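Local coordinates for protein amidohydrolase (Brucella melitensis biovar Abortus, PDB 4F0L) that probably acts as a metal-dependent deaminase of the amidohydrolase family, related to formimidoylglutamate deiminase and built on a TIM barrel, at residues B[346-349]-B[353-356]; B[334-339]-B[413-418]; B[276-281]-B[302-307]; B[295-300]-B[315-320]. All coordinates share one frame; numbering follows the deposited sequence.

Contact 1: B[346-349]-B[353-356]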
loop_
_atom_site.group_PDB
_atom_site.type_symbol
_atom_site.label_atom_id
_atom_site.label_comp_id
_atom_site.label_asym_id
_atom_site.label_seq_id
_atom_site.Cartn_x
_atom_site.Cartn_y
_atom_site.Cartn_z
ATOM N N SER B 346 6.538 1.172 8.102
ATOM C CA SER B 346 6.216 1.246 9.516
ATOM C C SER B 346 7.510 1.624 10.235
ATOM O O SER B 346 7.488 2.405 11.204
ATOM C CB SER B 346 5.612 -0.059 10.053
ATOM O OG SER B 346 6.530 -1.145 10.055
ATOM N N GLN B 347 8.630 1.094 9.751
ATOM C CA GLN B 347 9.908 1.385 10.381
ATOM C C GLN B 347 10.343 2.824 10.109
ATOM O O GLN B 347 10.827 3.504 11.035
ATOM C CB GLN B 347 10.990 0.374 9.978
ATOM C CG GLN B 347 10.600 -1.092 10.241
ATOM C CD GLN B 347 10.209 -1.355 11.678
ATOM O OE1 GLN B 347 9.163 -1.966 11.959
ATOM N NE2 GLN B 347 11.030 -0.906 12.589
ATOM N N ARG B 348 10.146 3.296 8.874
ATOM C CA ARG B 348 10.552 4.654 8.511
ATOM C C ARG B 348 9.838 5.710 9.364
ATOM O O ARG B 348 10.458 6.694 9.800
ATOM C CB ARG B 348 10.310 4.939 7.019
ATOM C CG ARG B 348 11.176 4.093 6.115
ATOM C CD ARG B 348 11.282 4.567 4.677
ATOM N NE ARG B 348 12.040 3.567 3.932
ATOM C CZ ARG B 348 12.220 3.552 2.613
ATOM N NH1 ARG B 348 11.740 4.532 1.849
ATOM N NH2 ARG B 348 12.926 2.558 2.059
ATOM N N LEU B 349 8.542 5.511 9.592
ATOM C CA LEU B 349 7.766 6.442 10.397
ATOM C C LEU B 349 8.158 6.370 11.870
ATOM O O LEU B 349 8.295 7.387 12.506
ATOM C CB LEU B 349 6.262 6.213 10.193
ATOM C CG LEU B 349 5.723 6.611 8.795
ATOM C CD1 LEU B 349 4.328 6.035 8.506
ATOM C CD2 LEU B 349 5.717 8.131 8.637
ATOM N N ALA B 353 13.509 7.717 9.541
ATOM C CA ALA B 353 14.709 7.358 8.750
ATOM C C ALA B 353 14.266 6.662 7.466
ATOM O O ALA B 353 13.100 6.295 7.330
ATOM C CB ALA B 353 15.650 6.449 9.558
ATOM N N ARG B 354 15.182 6.516 6.514
ATOM C CA ARG B 354 14.891 5.768 5.298
ATOM C C ARG B 354 15.788 4.535 5.192
ATOM O O ARG B 354 16.868 4.478 5.781
ATOM C CB ARG B 354 15.085 6.638 4.064
ATOM C CG ARG B 354 14.325 7.948 4.109
ATOM C CD ARG B 354 14.406 8.690 2.788
ATOM N NE ARG B 354 13.666 8.040 1.722
ATOM C CZ ARG B 354 14.178 7.406 0.662
ATOM N NH1 ARG B 354 15.483 7.290 0.478
ATOM N NH2 ARG B 354 13.351 6.879 -0.246
ATOM N N ASN B 355 15.342 3.584 4.380
ATOM C CA ASN B 355 16.072 2.325 4.133
ATOM C C ASN B 355 16.528 1.670 5.431
ATOM O O ASN B 355 17.690 1.352 5.610
ATOM C CB ASN B 355 17.214 2.638 3.169
ATOM C CG ASN B 355 16.679 3.142 1.843
ATOM O OD1 ASN B 355 15.799 2.482 1.252
ATOM N ND2 ASN B 355 17.150 4.321 1.390
ATOM N N VAL B 356 15.563 1.513 6.329
ATOM C CA VAL B 356 15.803 1.008 7.646
ATOM C C VAL B 356 16.151 -0.464 7.640
ATOM O O VAL B 356 17.048 -0.886 8.372
ATOM C CB VAL B 356 14.580 1.234 8.573
ATOM C CG1 VAL B 356 14.838 0.570 9.952
ATOM C CG2 VAL B 356 14.302 2.743 8.677
#

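Contact 2: B[334-339]-B[413-418]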
loop_
_atom_site.group_PDB
_atom_site.type_symbol
_atom_site.label_atom_id
_atom_site.label_comp_id
_atom_site.label_asym_id
_atom_site.label_seq_id
_atom_site.Cartn_x
_atom_site.Cartn_y
_atom_site.Cartn_z
ATOM N N ILE B 334 -4.048 -8.655 -0.583
ATOM C CA ILE B 334 -3.071 -9.700 -0.917
ATOM C C ILE B 334 -1.952 -9.115 -1.815
ATOM O O ILE B 334 -2.233 -8.682 -2.895
ATOM C CB ILE B 334 -3.726 -10.890 -1.683
ATOM C CG1 ILE B 334 -4.962 -11.445 -0.957
ATOM C CG2 ILE B 334 -2.680 -11.993 -1.924
ATOM C CD1 ILE B 334 -4.743 -11.815 0.515
ATOM N N GLY B 335 -0.708 -9.082 -1.331
ATOM C CA GLY B 335 0.405 -8.598 -2.135
ATOM C C GLY B 335 1.757 -8.673 -1.455
ATOM O O GLY B 335 1.886 -8.356 -0.276
ATOM N N ILE B 336 2.774 -9.108 -2.189
ATOM C CA ILE B 336 4.136 -9.166 -1.617
ATOM C C ILE B 336 4.626 -7.743 -1.452
ATOM O O ILE B 336 5.175 -7.406 -0.422
ATOM C CB ILE B 336 5.102 -9.974 -2.519
ATOM C CG1 ILE B 336 4.722 -11.468 -2.535
ATOM C CG2 ILE B 336 6.541 -9.714 -2.110
ATOM C CD1 ILE B 336 5.528 -12.354 -3.471
ATOM N N GLY B 337 4.453 -6.923 -2.472
ATOM C CA GLY B 337 4.842 -5.507 -2.384
ATOM C C GLY B 337 4.124 -4.791 -1.242
ATOM O O GLY B 337 4.721 -4.048 -0.456
ATOM N N ASP B 338 2.836 -5.059 -1.112
ATOM C CA ASP B 338 2.050 -4.451 -0.066
ATOM C C ASP B 338 2.578 -4.758 1.332
ATOM O O ASP B 338 2.693 -3.849 2.145
ATOM C CB ASP B 338 0.597 -4.868 -0.209
ATOM C CG ASP B 338 0.029 -4.451 -1.547
ATOM O OD1 ASP B 338 -0.358 -3.286 -1.716
ATOM O OD2 ASP B 338 0.029 -5.275 -2.444
ATOM N N GLU B 339 2.885 -6.029 1.592
ATOM C CA GLU B 339 3.386 -6.421 2.877
ATOM C C GLU B 339 4.786 -5.887 3.191
ATOM O O GLU B 339 5.046 -5.345 4.287
ATOM C CB GLU B 339 3.381 -7.937 3.038
ATOM C CG GLU B 339 1.999 -8.548 2.955
ATOM C CD GLU B 339 1.101 -8.310 4.164
ATOM O OE1 GLU B 339 1.558 -7.705 5.133
ATOM O OE2 GLU B 339 -0.093 -8.725 4.125
ATOM N N ASP B 413 13.251 -3.062 -6.096
ATOM C CA ASP B 413 12.830 -1.783 -5.523
ATOM C C ASP B 413 11.696 -1.159 -6.341
ATOM O O ASP B 413 10.775 -0.560 -5.781
ATOM C CB ASP B 413 14.027 -0.857 -5.358
ATOM C CG ASP B 413 14.973 -1.321 -4.258
ATOM O OD1 ASP B 413 14.520 -1.956 -3.305
ATOM O OD2 ASP B 413 16.162 -1.029 -4.326
ATOM N N GLY B 414 11.700 -1.381 -7.647
ATOM C CA GLY B 414 10.657 -0.844 -8.526
ATOM C C GLY B 414 9.353 -1.548 -8.299
ATOM O O GLY B 414 8.274 -0.946 -8.225
ATOM N N TRP B 415 9.459 -2.839 -8.111
ATOM C CA TRP B 415 8.334 -3.682 -7.822
ATOM C C TRP B 415 7.719 -3.330 -6.515
ATOM O O TRP B 415 6.511 -3.143 -6.422
ATOM C CB TRP B 415 8.812 -5.127 -7.767
ATOM C CG TRP B 415 7.770 -6.168 -7.496
ATOM C CD1 TRP B 415 6.397 -6.108 -7.752
ATOM C CD2 TRP B 415 7.999 -7.491 -6.954
ATOM N NE1 TRP B 415 5.790 -7.272 -7.390
ATOM C CE2 TRP B 415 6.703 -8.152 -6.924
ATOM C CE3 TRP B 415 9.116 -8.174 -6.477
ATOM C CZ2 TRP B 415 6.554 -9.449 -6.445
ATOM C CZ3 TRP B 415 8.952 -9.471 -5.991
ATOM C CH2 TRP B 415 7.703 -10.089 -5.985
ATOM N N ILE B 416 8.534 -3.269 -5.472
ATOM C CA ILE B 416 8.006 -3.181 -4.111
ATOM C C ILE B 416 7.609 -1.761 -3.721
ATOM O O ILE B 416 6.629 -1.580 -3.021
ATOM C CB ILE B 416 9.033 -3.719 -3.099
ATOM C CG1 ILE B 416 9.166 -5.232 -3.267
ATOM C CG2 ILE B 416 8.637 -3.350 -1.660
ATOM C CD1 ILE B 416 10.430 -5.815 -2.647
ATOM N N PHE B 417 8.354 -0.752 -4.169
ATOM C CA PHE B 417 8.129 0.622 -3.719
ATOM C C PHE B 417 7.468 1.547 -4.704
ATOM O O PHE B 417 6.852 2.505 -4.312
ATOM C CB PHE B 417 9.443 1.238 -3.223
ATOM C CG PHE B 417 9.991 0.554 -2.002
ATOM C CD1 PHE B 417 9.407 0.751 -0.760
ATOM C CD2 PHE B 417 11.044 -0.347 -2.103
ATOM C CE1 PHE B 417 9.895 0.116 0.370
ATOM C CE2 PHE B 417 11.522 -1.005 -0.973
ATOM C CZ PHE B 417 10.955 -0.774 0.266
ATOM N N ALA B 418 7.641 1.291 -5.993
ATOM C CA ALA B 418 7.224 2.250 -7.016
ATOM C C ALA B 418 6.131 1.719 -7.914
ATOM O O ALA B 418 5.690 2.446 -8.772
ATOM C CB ALA B 418 8.412 2.704 -7.853
#

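Contact 3: B[276-281]-B[302-307]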
loop_
_atom_site.group_PDB
_atom_site.type_symbol
_atom_site.label_atom_id
_atom_site.label_comp_id
_atom_site.label_asym_id
_atom_site.label_seq_id
_atom_site.Cartn_x
_atom_site.Cartn_y
_atom_site.Cartn_z
ATOM N N LEU B 276 6.523 -17.505 15.548
ATOM C CA LEU B 276 5.719 -16.722 16.484
ATOM C C LEU B 276 5.100 -15.654 15.657
ATOM O O LEU B 276 5.799 -14.813 15.102
ATOM C CB LEU B 276 6.576 -16.110 17.594
ATOM C CG LEU B 276 7.507 -17.030 18.377
ATOM C CD1 LEU B 276 8.079 -16.304 19.610
ATOM C CD2 LEU B 276 6.823 -18.339 18.732
ATOM N N ILE B 277 3.785 -15.705 15.552
ATOM C CA ILE B 277 3.030 -14.800 14.686
ATOM C C ILE B 277 2.863 -13.423 15.370
ATOM O O ILE B 277 2.497 -13.326 16.549
ATOM C CB ILE B 277 1.652 -15.391 14.309
ATOM C CG1 ILE B 277 1.815 -16.831 13.798
ATOM C CG2 ILE B 277 0.969 -14.530 13.229
ATOM C CD1 ILE B 277 2.638 -16.928 12.514
ATOM N N HIS B 278 3.141 -12.369 14.603
ATOM C CA HIS B 278 3.174 -10.978 15.094
ATOM C C HIS B 278 4.385 -10.655 15.925
ATOM O O HIS B 278 5.302 -9.941 15.441
ATOM C CB HIS B 278 1.859 -10.555 15.782
ATOM C CG HIS B 278 0.637 -10.854 14.955
ATOM N ND1 HIS B 278 0.471 -10.354 13.718
ATOM C CD2 HIS B 278 -0.472 -11.667 15.213
ATOM C CE1 HIS B 278 -0.692 -10.803 13.205
ATOM N NE2 HIS B 278 -1.262 -11.628 14.118
ATOM N N ALA B 279 4.424 -11.150 17.170
ATOM C CA ALA B 279 5.519 -10.840 18.083
ATOM C C ALA B 279 5.749 -9.328 18.062
ATOM O O ALA B 279 6.888 -8.874 18.083
ATOM C CB ALA B 279 6.794 -11.562 17.670
ATOM N N THR B 280 4.649 -8.561 18.055
ATOM C CA THR B 280 4.701 -7.126 17.794
ATOM C C THR B 280 5.216 -6.310 18.982
ATOM O O THR B 280 5.919 -5.315 18.772
ATOM C CB THR B 280 3.319 -6.604 17.404
ATOM O OG1 THR B 280 2.805 -7.448 16.359
ATOM C CG2 THR B 280 3.368 -5.109 16.978
ATOM N N HIS B 281 4.888 -6.725 20.197
ATOM C CA HIS B 281 5.287 -5.993 21.380
ATOM C C HIS B 281 6.283 -6.821 22.143
ATOM O O HIS B 281 5.924 -7.677 22.971
ATOM C CB HIS B 281 4.064 -5.612 22.234
ATOM C CG HIS B 281 3.026 -4.834 21.465
ATOM N ND1 HIS B 281 3.077 -3.493 21.321
ATOM C CD2 HIS B 281 1.938 -5.264 20.724
ATOM C CE1 HIS B 281 2.062 -3.079 20.535
ATOM N NE2 HIS B 281 1.361 -4.160 20.169
ATOM N N VAL B 302 0.382 -5.759 6.762
ATOM C CA VAL B 302 -0.883 -5.157 6.341
ATOM C C VAL B 302 -1.994 -5.395 7.330
ATOM O O VAL B 302 -2.692 -4.454 7.687
ATOM C CB VAL B 302 -1.280 -5.604 4.937
ATOM C CG1 VAL B 302 -2.738 -5.245 4.588
ATOM C CG2 VAL B 302 -0.265 -4.958 3.989
ATOM N N THR B 303 -2.144 -6.622 7.809
ATOM C CA THR B 303 -3.167 -6.909 8.815
ATOM C C THR B 303 -2.892 -6.171 10.114
ATOM O O THR B 303 -3.797 -5.612 10.720
ATOM C CB THR B 303 -3.339 -8.427 9.072
ATOM O OG1 THR B 303 -3.807 -9.051 7.871
ATOM C CG2 THR B 303 -4.396 -8.708 10.199
ATOM N N GLU B 304 -1.632 -6.116 10.532
ATOM C CA GLU B 304 -1.267 -5.428 11.766
ATOM C C GLU B 304 -1.618 -3.928 11.670
ATOM O O GLU B 304 -2.063 -3.306 12.645
ATOM C CB GLU B 304 0.237 -5.641 12.076
ATOM C CG GLU B 304 0.543 -7.031 12.659
ATOM C CD GLU B 304 1.944 -7.547 12.369
ATOM O OE1 GLU B 304 2.854 -6.737 12.128
ATOM O OE2 GLU B 304 2.147 -8.778 12.388
ATOM N N ALA B 305 -1.380 -3.335 10.500
ATOM C CA ALA B 305 -1.792 -1.931 10.270
ATOM C C ALA B 305 -3.321 -1.796 10.291
ATOM O O ALA B 305 -3.855 -0.876 10.904
ATOM C CB ALA B 305 -1.278 -1.437 8.925
ATOM N N ASN B 306 -4.016 -2.687 9.560
ATOM C CA ASN B 306 -5.464 -2.638 9.464
ATOM C C ASN B 306 -6.093 -2.802 10.862
ATOM O O ASN B 306 -7.166 -2.256 11.150
ATOM C CB ASN B 306 -5.951 -3.711 8.481
ATOM C CG ASN B 306 -7.451 -3.774 8.384
ATOM O OD1 ASN B 306 -8.111 -4.416 9.227
ATOM N ND2 ASN B 306 -8.010 -3.090 7.389
ATOM N N LEU B 307 -5.428 -3.554 11.730
ATOM C CA LEU B 307 -5.924 -3.769 13.097
ATOM C C LEU B 307 -5.356 -2.756 14.124
ATOM O O LEU B 307 -5.733 -2.797 15.285
ATOM C CB LEU B 307 -5.622 -5.216 13.553
ATOM C CG LEU B 307 -6.279 -6.334 12.765
ATOM C CD1 LEU B 307 -5.832 -7.732 13.241
ATOM C CD2 LEU B 307 -7.792 -6.189 12.916
HETATM O O HOH W 1 4.549 -7.496 14.304
#

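Contact 4: B[295-300]-B[315-320]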
loop_
_atom_site.group_PDB
_atom_site.type_symbol
_atom_site.label_atom_id
_atom_site.label_comp_id
_atom_site.label_asym_id
_atom_site.label_seq_id
_atom_site.Cartn_x
_atom_site.Cartn_y
_atom_site.Cartn_z
ATOM N N ALA B 295 13.658 -18.845 16.467
ATOM C CA ALA B 295 12.232 -18.787 16.139
ATOM C C ALA B 295 12.027 -17.813 15.001
ATOM O O ALA B 295 12.671 -16.788 14.953
ATOM C CB ALA B 295 11.425 -18.333 17.345
ATOM N N ILE B 296 11.147 -18.151 14.065
ATOM C CA ILE B 296 10.872 -17.269 12.933
ATOM C C ILE B 296 9.764 -16.301 13.303
ATOM O O ILE B 296 8.734 -16.733 13.847
ATOM C CB ILE B 296 10.382 -18.048 11.715
ATOM C CG1 ILE B 296 11.419 -19.102 11.305
ATOM C CG2 ILE B 296 10.027 -17.069 10.584
ATOM C CD1 ILE B 296 12.793 -18.537 11.016
ATOM N N ALA B 297 9.966 -15.009 13.018
ATOM C CA ALA B 297 8.930 -13.997 13.224
ATOM C C ALA B 297 7.921 -14.061 12.091
ATOM O O ALA B 297 8.293 -13.838 10.932
ATOM C CB ALA B 297 9.555 -12.585 13.314
ATOM N N GLY B 298 6.670 -14.384 12.397
ATOM C CA GLY B 298 5.615 -14.456 11.387
ATOM C C GLY B 298 4.948 -13.103 11.287
ATOM O O GLY B 298 3.953 -12.846 11.971
ATOM N N LEU B 299 5.512 -12.226 10.462
ATOM C CA LEU B 299 5.042 -10.850 10.372
ATOM C C LEU B 299 3.859 -10.732 9.410
ATOM O O LEU B 299 3.876 -11.289 8.294
ATOM C CB LEU B 299 6.197 -9.938 9.928
ATOM C CG LEU B 299 7.451 -9.930 10.820
ATOM C CD1 LEU B 299 8.458 -8.866 10.328
ATOM C CD2 LEU B 299 7.070 -9.678 12.305
ATOM N N CYS B 300 2.871 -9.944 9.816
ATOM C CA CYS B 300 1.673 -9.714 9.031
ATOM C C CYS B 300 1.432 -8.216 8.926
ATOM O O CYS B 300 0.495 -7.702 9.525
ATOM C CB CYS B 300 0.478 -10.437 9.681
ATOM S SG CYS B 300 0.761 -12.239 9.928
ATOM N N THR B 315 14.649 -3.816 13.268
ATOM C CA THR B 315 16.121 -3.650 13.181
ATOM C C THR B 315 16.836 -4.443 14.277
ATOM O O THR B 315 17.786 -5.173 13.993
ATOM C CB THR B 315 16.551 -2.172 13.194
ATOM O OG1 THR B 315 16.091 -1.558 14.404
ATOM C CG2 THR B 315 15.940 -1.442 12.022
ATOM N N GLU B 316 16.318 -4.367 15.502
ATOM C CA GLU B 316 16.870 -5.137 16.634
ATOM C C GLU B 316 16.776 -6.631 16.315
ATOM O O GLU B 316 17.746 -7.371 16.498
ATOM C CB GLU B 316 16.187 -4.790 17.968
ATOM N N PHE B 317 15.628 -7.075 15.802
ATOM C CA PHE B 317 15.455 -8.493 15.495
ATOM C C PHE B 317 16.471 -8.972 14.433
ATOM O O PHE B 317 17.159 -10.002 14.634
ATOM C CB PHE B 317 14.019 -8.774 15.094
ATOM C CG PHE B 317 13.708 -10.233 14.935
ATOM C CD1 PHE B 317 13.760 -11.096 16.021
ATOM C CD2 PHE B 317 13.392 -10.745 13.694
ATOM C CE1 PHE B 317 13.490 -12.448 15.874
ATOM C CE2 PHE B 317 13.102 -12.087 13.541
ATOM C CZ PHE B 317 13.154 -12.944 14.625
ATOM N N ALA B 318 16.626 -8.188 13.362
ATOM C CA ALA B 318 17.543 -8.511 12.266
ATOM C C ALA B 318 19.011 -8.452 12.705
ATOM O O ALA B 318 19.800 -9.350 12.390
ATOM C CB ALA B 318 17.296 -7.599 11.055
ATOM N N ALA B 319 19.365 -7.448 13.497
ATOM C CA ALA B 319 20.735 -7.323 14.008
ATOM C C ALA B 319 21.117 -8.515 14.894
ATOM O O ALA B 319 22.269 -8.912 14.934
ATOM C CB ALA B 319 20.910 -6.008 14.771
ATOM N N ALA B 320 20.145 -9.122 15.571
ATOM C CA ALA B 320 20.435 -10.277 16.412
ATOM C C ALA B 320 20.418 -11.610 15.630
ATOM O O ALA B 320 20.498 -12.689 16.232
ATOM C CB ALA B 320 19.472 -10.321 17.574
#

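Contact 1: B[346-349]-B[353-356]
Arg348 lies along the backbone of residues 353-356 and supplies most of what the helix offers them. Its CG stands beside the backbone N (chi1 -66°), and from there the chain runs extended to NE, which lays CB, CG and CD successively past Ala353 O. CB comes first, 3.1 Å from Ala353 O, an oxygen that also lies near the Arg348 CA hydrogen. Farther out the guanidinium has the CB of Arg354 over one face, displaced toward the rim. The two arginines cross with their planes 67° apart, Arg348 NH1 coming to 3.5 Å from Arg354 NH2. Asn355 runs alongside in the same direction; its OD1 is close to Arg348 NH2, but the angle is too poor for a hydrogen bond, and OD1 is instead bonded to Thr364 OG1.

All this surrounds the C-terminal exit of helix 336-351. Ala353 N donates to Arg348 O over 3.2 Å, a link five residues back along the chain, one more than in an alpha helix, and the chain then turns back beside the final turn. Farther along this return, Val356 has CG1 anti to its backbone N (chi1 175°) and rests CG1 against Gln347 CB at 3.9 Å.

The polar ends find partners in both subunits. Glu344 OE2 forms a salt bridge with Arg348 NE and accepts a hydrogen bond from Val356 N, while Glu78 of the second subunit pairs with Arg348 NH2. Asn306 of that subunit receives both arginines, through its O for Arg348 NH1 and its OD1 for Arg354 NH2, and Ala77 O of the same chain accepts from Arg354 NH1.

Contact 2: B[334-339]-B[413-418]
Gly337 and Ile416 bring their helices almost backbone to backbone, their CA atoms 4.3 Å apart, where the first turn of helix 336-351 meets the C-terminal part of helix 408-417. The carbonyl oxygens Gly337 O and Ile416 O lie 4.0 Å from each other; both are acceptors and they are not bonded, and Gly337 puts no side chain between the two main chains. Gly335 occupies the N-cap position of the first helix, and its O accepts the early helical bond from Glu339 N.

Side chains pack around this point. Trp415 has its CG anti to the backbone N (chi1 -179°), which carries the indole out across the gap until the far corner of its six-membered ring arrives at Ile336. There CH2 is 4.0 Å from Ile336 CD1 and 4.1 Å from Ile336 CG2: one ring carbon touches both branches of the isoleucine, which meets the ring obliquely. Ile416 sends CG2 to within 4.2 Å of Gly337 O, and the same methyl sits over the centre of the Phe417 ring, 3.7 Å above its plane. One branch is thus shared between the glycine and the neighbouring aromatic.

Polar support comes from Arg341, one turn farther along helix 336-351. Its NH2 donates across to Ile416 O, while its NH1 pairs with Asp338 OD1 inside its own helix. The result is a close helix-helix contact at a glycine, joining the helix that follows the eighth strand of an amidohydrolase barrel to helix 408-417, which comes still later in the chain.

Contact 3: B[276-281]-B[302-307]
His278 and Glu304 are brought together by similar first torsions: each CG lies beside its backbone N (chi1 -50° in His278), and the glutamate then extends beyond CG out of helix 301-306. The two side chains slide past each other in opposite directions. His278 ND1 donates to Glu304 OE2 over 2.7 Å in an almost straight bond (176° at the hydrogen), with the oxygen at the ring edge and in the ring plane. Seen from the carboxylate, the nitrogen approaches OE2 on its anti side and somewhat out of plane, and the two planes stand 72° apart.

Glu304 OE1 is held separately. A water donates to it at 2.9 Å and to His278 O at 2.8 Å, and accepts from Thr280 OG1 at 2.7 Å, a three-point bridge from the loop after strand 274-276 to helix 301-306. OE2 has a second donor in Cys300 N, so both carboxylate oxygens are engaged.

His278 follows the sixth barrel strand and lies about 4 Å, by nearest side-chain atoms, from the iron that His65, His67, His241 and Asp329 bind. Glu304 thus holds a histidine beside the metal site that is not among the iron's ligands: the straight, in-plane bond fixes the imidazole's rotation, while Cys300 N and the water hold the carboxylate in place.

Contact 4: B[295-300]-B[315-320]
Ala297 and Phe317 make the apolar part of this contact. The alanine methyl CB is 3.6 Å from Phe317 CE2 and 3.8 Å from Phe317 CZ, reaching the ring obliquely at its outer end. Phe317 gets there because its CG is anti to the backbone N (chi1 -172°), which throws the phenyl group out from helix 314-319 and across to the strand; the two backbones can then stay well apart, with the CA atoms of Ala297 and Phe317 8.8 Å from each other.

The connection is that of a beta-alpha-beta unit in the TIM barrel: strand 296-299 is the seventh of the barrel, helix 314-319 packs outside it, and strand 323-326 returns parallel beside it, paired with Ala297 through Lys323 and Gly325. Phe317 lies between strand 296-299 and helix 284-293, where it touches Thr287 and Ala291.

A polar atom meets the same ring at its rim. Ala295 O, just ahead of the strand, lies in the ring plane 3.9 Å from Phe317 CZ, so the carbonyl faces the ring's hydrogen-bearing edge instead of its pi cloud. Among aromatic neighbours, Phe312 meets Phe317 in an edge-to-face arrangement.

How the contacts relate
Contacts 3 and 4 interlock along the chain, their segments alternating through the parallel barrel strands 274-276 and 296-299; their centres are 12 Å apart, and the backbones of 276-281 and 295-300 pair directly. Contacts 1 and 2 come later and share helix 336-351, contact 2 at its start and contact 1 at its end, with contact 1 falling wholly within the span from 334 to 418. Their centres lie 15 Å apart. Glu339 of contact 2 reaches Val302 N of contact 3, and Val356 of contact 1 packs on Thr315 of contact 4. The group thus runs from the iron site through the barrel's outer helices to the second subunit, which contacts 1, 2 and 3 touch.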